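Local coordinates for protein beta-lactamase Rm3 (Uncultured bacterium, PDB 5IQK) that hydrolyses beta-lactam antibiotics as a subclass B3 metallo-beta-lactamase, with two zinc ions in its active site, at residues A[29-34]-A[79-84]; A[73-78]-A[105-110]. All blocks are in the same frame, centred on the assembly; numbering follows the deposited sequence.

Contact 1 (A[29-34]-A[79-84]); sequences KGLSSV and HIDHAG. With ZN (zinc ion), chain D; ZN (zinc ion), chain C.
L31 holds CG anti to its carbonyl carbon (chi1 -60°), and D81 holds CG between its backbone N and carbonyl carbon (chi1 55°), which brings the leucine methyls against the aspartate. The two side chains cross at about a right angle. CD2 of L31 lies 3.5 Å from the backbone O of D81 and touches its CB as well. The same methyl is 3.6 Å from the carboxylate oxygen OD2 of D81. It also approaches the H82 ring obliquely, at CE1. No direct hydrogen bond joins the segments. Water 1 lies between them: it is 2.8 Å from the backbone O of S32, to which it can donate, and accepts from ND1 of H82 at 2.9 Å. The water bond and the metal bond at NE2 together restrain the ring's rotation. OD2 of D81 and NE2 of H82 bind the same zinc ion, each at 2.0 Å, and H223 completes its protein ligands. The second oxygen of D81, OD1, accepts from water 2, which lies between the two zinc ions. L31 therefore packs a hydrocarbon group against the metal-binding carboxylate, and W10 of helix 5-10 touches both residues. H79 precedes the short helix 80-83, and its ND1 binds the other zinc ion. The arrangement belongs to the HxHxDH metal-binding motif of the metallo-beta-lactamase superfamily, here with the D81, H82 and H223 zinc site typical of subclass B3.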
loop_
_atom_site.group_PDB
_atom_site.type_symbol
_atom_site.label_atom_id
_atom_site.label_comp_id
_atom_site.label_asym_id
_atom_site.label_seq_id
_atom_site.Cartn_x
_atom_site.Cartn_y
_atom_site.Cartn_z
ATOM N N LYS A 29 -12.495 -2.873 3.543
ATOM C CA LYS A 29 -12.341 -2.981 4.989
ATOM C C LYS A 29 -10.948 -3.489 5.403
ATOM O O LYS A 29 -10.459 -3.152 6.482
ATOM C CB LYS A 29 -13.414 -3.893 5.573
ATOM C CG LYS A 29 -13.706 -3.614 7.034
ATOM C CD LYS A 29 -14.365 -2.264 7.215
ATOM C CE LYS A 29 -15.846 -2.303 6.848
ATOM N NZ LYS A 29 -16.498 -0.972 6.934
ATOM N N GLY A 30 -10.321 -4.304 4.565
ATOM C CA GLY A 30 -9.052 -4.912 4.955
ATOM C C GLY A 30 -7.893 -4.649 4.018
ATOM O O GLY A 30 -6.795 -5.172 4.243
ATOM N N LEU A 31 -8.131 -3.841 2.979
ATOM C CA LEU A 31 -7.121 -3.530 1.958
ATOM C C LEU A 31 -7.232 -2.071 1.532
ATOM O O LEU A 31 -8.296 -1.649 1.076
ATOM C CB LEU A 31 -7.303 -4.433 0.738
ATOM C CG LEU A 31 -7.195 -5.941 0.973
ATOM C CD1 LEU A 31 -7.681 -6.688 -0.259
ATOM C CD2 LEU A 31 -5.758 -6.307 1.309
ATOM N N SER A 32 -6.142 -1.308 1.633
ATOM C CA SER A 32 -6.226 0.123 1.353
ATOM C C SER A 32 -6.090 0.429 -0.129
ATOM O O SER A 32 -5.441 -0.296 -0.878
ATOM C CB SER A 32 -5.163 0.902 2.138
ATOM O OG SER A 32 -5.371 0.774 3.541
ATOM N N SER A 33 -6.765 1.490 -0.538
ATOM C CA SER A 33 -6.539 2.131 -1.823
ATOM C C SER A 33 -6.759 3.613 -1.571
ATOM O O SER A 33 -7.683 3.979 -0.848
ATOM C CB SER A 33 -7.484 1.600 -2.904
ATOM O OG SER A 33 -7.200 2.225 -4.154
ATOM N N VAL A 34 -5.900 4.463 -2.123
ATOM C CA VAL A 34 -5.942 5.886 -1.810
ATOM C C VAL A 34 -5.936 6.717 -3.098
ATOM O O VAL A 34 -5.149 6.455 -4.016
ATOM C CB VAL A 34 -4.741 6.294 -0.897
ATOM C CG1 VAL A 34 -4.609 7.820 -0.791
ATOM C CG2 VAL A 34 -4.902 5.679 0.494
ATOM N N HIS A 79 2.096 -8.653 -4.017
ATOM C CA HIS A 79 1.128 -9.663 -3.609
ATOM C C HIS A 79 -0.235 -9.405 -4.213
ATOM O O HIS A 79 -0.609 -8.250 -4.432
ATOM C CB HIS A 79 1.012 -9.725 -2.094
ATOM C CG HIS A 79 2.146 -10.438 -1.426
ATOM N ND1 HIS A 79 2.494 -10.194 -0.119
ATOM C CD2 HIS A 79 3.002 -11.390 -1.876
ATOM C CE1 HIS A 79 3.505 -10.974 0.221
ATOM N NE2 HIS A 79 3.842 -11.703 -0.830
ATOM N N ILE A 80 -0.973 -10.487 -4.450
ATOM C CA ILE A 80 -2.275 -10.422 -5.110
ATOM C C ILE A 80 -3.276 -9.489 -4.417
ATOM O O ILE A 80 -4.157 -8.935 -5.076
ATOM C CB ILE A 80 -2.887 -11.850 -5.243
ATOM C CG1 ILE A 80 -4.180 -11.828 -6.065
ATOM C CG2 ILE A 80 -3.118 -12.487 -3.866
ATOM C CD1 ILE A 80 -4.606 -13.205 -6.581
ATOM N N ASP A 81 -3.163 -9.303 -3.105
ATOM C CA ASP A 81 -4.150 -8.483 -2.406
ATOM C C ASP A 81 -3.865 -6.982 -2.518
ATOM O O ASP A 81 -4.619 -6.185 -1.954
ATOM C CB ASP A 81 -4.258 -8.879 -0.923
ATOM C CG ASP A 81 -2.915 -8.827 -0.193
ATOM O OD1 ASP A 81 -1.916 -9.261 -0.794
ATOM O OD2 ASP A 81 -2.859 -8.366 0.974
ATOM N N HIS A 82 -2.797 -6.601 -3.234
ATOM C CA HIS A 82 -2.514 -5.185 -3.524
ATOM C C HIS A 82 -2.385 -4.950 -5.030
ATOM O O HIS A 82 -2.660 -3.855 -5.540
ATOM C CB HIS A 82 -1.236 -4.741 -2.778
ATOM C CG HIS A 82 -1.294 -5.014 -1.306
ATOM N ND1 HIS A 82 -1.917 -4.162 -0.417
ATOM C CD2 HIS A 82 -0.896 -6.086 -0.582
ATOM C CE1 HIS A 82 -1.865 -4.681 0.797
ATOM N NE2 HIS A 82 -1.250 -5.848 0.728
ATOM N N ALA A 83 -1.979 -5.989 -5.748
ATOM C CA ALA A 83 -1.698 -5.861 -7.172
ATOM C C ALA A 83 -2.738 -6.538 -8.054
ATOM O O ALA A 83 -2.761 -6.305 -9.264
ATOM C CB ALA A 83 -0.287 -6.428 -7.488
ATOM N N GLY A 84 -3.595 -7.367 -7.455
ATOM C CA GLY A 84 -4.573 -8.139 -8.206
ATOM C C GLY A 84 -5.580 -7.318 -9.000
ATOM O O GLY A 84 -6.044 -7.736 -10.066
HETATM ZN ZN ZN D . -1.338 -7.484 1.889
HETATM ZN ZN ZN C . 1.802 -8.754 1.167
HETATM O O HOH W 1 -4.204 -2.772 -1.465
HETATM O O HOH W 2 -0.001 -9.096 1.651
HETATM O O HOH W 3 0.727 -7.386 3.065
#

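Contact 2 (A[73-78]-A[105-110]). With ZN (zinc ion), chain C.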
loop_
_atom_site.group_PDB
_atom_site.type_symbol
_atom_site.label_atom_id
_atom_site.label_comp_id
_atom_site.label_asym_id
_atom_site.label_seq_id
_atom_site.Cartn_x
_atom_site.Cartn_y
_atom_site.Cartn_z
ATOM N N ILE A 73 -1.065 5.259 -11.467
ATOM C CA ILE A 73 -1.389 4.276 -10.440
ATOM C C ILE A 73 -0.092 3.792 -9.792
ATOM O O ILE A 73 0.849 3.424 -10.500
ATOM C CB ILE A 73 -2.142 3.069 -11.023
ATOM C CG1 ILE A 73 -3.426 3.533 -11.721
ATOM C CG2 ILE A 73 -2.416 2.027 -9.936
ATOM C CD1 ILE A 73 -4.120 2.440 -12.497
ATOM N N LEU A 74 -0.038 3.822 -8.464
ATOM C CA LEU A 74 1.150 3.396 -7.726
ATOM C C LEU A 74 0.912 2.072 -7.016
ATOM O O LEU A 74 -0.187 1.789 -6.565
ATOM C CB LEU A 74 1.558 4.445 -6.702
ATOM C CG LEU A 74 1.646 5.857 -7.300
ATOM C CD1 LEU A 74 2.020 6.866 -6.234
ATOM C CD2 LEU A 74 2.615 5.906 -8.470
ATOM N N ASN A 75 1.963 1.269 -6.920
ATOM C CA ASN A 75 1.902 -0.010 -6.232
ATOM C C ASN A 75 2.759 0.005 -4.966
ATOM O O ASN A 75 3.794 0.675 -4.917
ATOM C CB ASN A 75 2.360 -1.132 -7.171
ATOM C CG ASN A 75 2.493 -2.471 -6.462
ATOM O OD1 ASN A 75 3.592 -3.023 -6.352
ATOM N ND2 ASN A 75 1.381 -2.982 -5.949
ATOM N N SER A 76 2.319 -0.717 -3.942
ATOM C CA SER A 76 3.119 -0.903 -2.740
ATOM C C SER A 76 3.975 -2.169 -2.882
ATOM O O SER A 76 5.205 -2.097 -2.896
ATOM C CB SER A 76 2.229 -0.994 -1.504
ATOM O OG SER A 76 1.262 -2.015 -1.668
ATOM N N HIS A 77 3.328 -3.324 -3.012
ATOM C CA HIS A 77 4.080 -4.551 -3.332
ATOM C C HIS A 77 3.249 -5.540 -4.153
ATOM O O HIS A 77 2.041 -5.361 -4.337
ATOM C CB HIS A 77 4.640 -5.218 -2.062
ATOM C CG HIS A 77 3.614 -5.783 -1.117
ATOM N ND1 HIS A 77 2.913 -5.000 -0.224
ATOM C CD2 HIS A 77 3.253 -7.066 -0.848
ATOM C CE1 HIS A 77 2.126 -5.766 0.515
ATOM N NE2 HIS A 77 2.310 -7.020 0.155
ATOM N N GLY A 78 3.911 -6.592 -4.628
ATOM C CA GLY A 78 3.384 -7.439 -5.685
ATOM C C GLY A 78 2.446 -8.566 -5.290
ATOM O O GLY A 78 2.051 -9.371 -6.130
ATOM N N LEU A 105 8.309 -7.173 -11.560
ATOM C CA LEU A 105 8.455 -8.531 -12.066
ATOM C C LEU A 105 7.230 -9.358 -11.704
ATOM O O LEU A 105 6.717 -10.106 -12.541
ATOM C CB LEU A 105 9.719 -9.189 -11.519
ATOM C CG LEU A 105 11.056 -8.626 -11.995
ATOM C CD1 LEU A 105 12.178 -9.312 -11.237
ATOM C CD2 LEU A 105 11.208 -8.820 -13.493
ATOM N N ASP A 106 6.758 -9.226 -10.463
ATOM C CA ASP A 106 5.527 -9.912 -10.054
ATOM C C ASP A 106 4.332 -9.442 -10.888
ATOM O O ASP A 106 3.565 -10.258 -11.403
ATOM C CB ASP A 106 5.201 -9.674 -8.572
ATOM C CG ASP A 106 6.308 -10.108 -7.636
ATOM O OD1 ASP A 106 7.189 -10.882 -8.054
ATOM O OD2 ASP A 106 6.283 -9.668 -6.466
ATOM N N LEU A 107 4.180 -8.123 -11.013
ATOM C CA LEU A 107 3.045 -7.545 -11.731
ATOM C C LEU A 107 2.993 -8.007 -13.181
ATOM O O LEU A 107 1.919 -8.323 -13.699
ATOM C CB LEU A 107 3.095 -6.016 -11.676
ATOM C CG LEU A 107 2.407 -5.340 -10.489
ATOM C CD1 LEU A 107 2.910 -5.862 -9.137
ATOM C CD2 LEU A 107 2.586 -3.834 -10.606
ATOM N N ALA A 108 4.159 -8.064 -13.821
ATOM C CA ALA A 108 4.247 -8.418 -15.232
ATOM C C ALA A 108 3.832 -9.865 -15.510
ATOM O O ALA A 108 3.308 -10.170 -16.586
ATOM C CB ALA A 108 5.671 -8.164 -15.755
ATOM N N SER A 109 4.037 -10.751 -14.542
ATOM C CA SER A 109 3.715 -12.157 -14.745
ATOM C C SER A 109 2.449 -12.560 -14.001
ATOM O O SER A 109 1.895 -13.632 -14.236
ATOM C CB SER A 109 4.880 -13.039 -14.291
ATOM O OG SER A 109 5.105 -12.893 -12.900
ATOM N N GLY A 110 1.989 -11.689 -13.110
ATOM C CA GLY A 110 0.813 -11.970 -12.306
ATOM C C GLY A 110 1.093 -13.019 -11.238
ATOM O O GLY A 110 0.175 -13.676 -10.747
HETATM ZN ZN ZN C . 1.802 -8.754 1.167
HETATM O O HOH W 3 0.727 -7.386 3.065
HETATM O O HOH W 2 -0.001 -9.096 1.651
#
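The loop that follows strand 70-74 carries the first histidine of the HxHxDH zinc motif, and helix 101-109 packs against it. The contact is made by N75 and G78 on the loop and by D106 and L107 on the helix. L107 reaches in with one methyl. Its CD1 lies 3.8 Å from CA of G78 and 4.0 Å from OD1 of N75. The N75 and L107 side chains come from opposite directions. D106 sets its carboxylate beside the glycine, with OD2 3.7 Å from CA of G78. The backbones come near each other here, the CA atoms of G78 and D106 being 5.5 Å apart. G78, without a side chain, lets the helix come this near.

N75 turns its amide back to its own loop. With CG anti to the backbone N (chi1 173°), ND2 of N75 donates to the backbone O of H77 at 2.9 Å. The N-H...O angle is 162°, and the acceptor lies in the amide plane of N75. ND2 of N75 sits above the carbonyl plane of H77, 56° out of it, and not on a lone pair. The bond spans the turn between N75 and H77. Beyond it, NE2 of H77 binds a zinc ion at 2.1 Å, alongside H79 and H155. ND1 of H77 is hydrogen-bonded to D179. L107 also packs on L86, V97 and Y125, and the OH of Y125 bonds to the backbone O of G78.

No hydrogen bond or salt bridge crosses this contact. The helix meets the zinc-bearing loop through van der Waals contact, while the N75 amide bonds to the backbone O of the zinc ligand H77, consistent with a second-shell role in positioning it.

Overall arrangement
From the N terminus, the chain first reaches 29-34, in the loop between strands 23-25 and 34-36. It then reaches 73-78, which starts at the end of strand 70-74, and runs directly on into 79-84, where contact 1 closes its loop. Segment 105-110 follows on helix 101-109 and closes contact 2. The two contacts therefore cross, since 73-78 lies within the loop of contact 1 and 79-84 within that of contact 2. Their centres are 11 Å apart. They meet where H82 CD2 lies 3.2 Å from H77 CE1 and where A83 packs on L107. Together they join the loop between strands 23-25 and 34-36 and helix 101-109 to the zinc-binding loop and short helix 80-83.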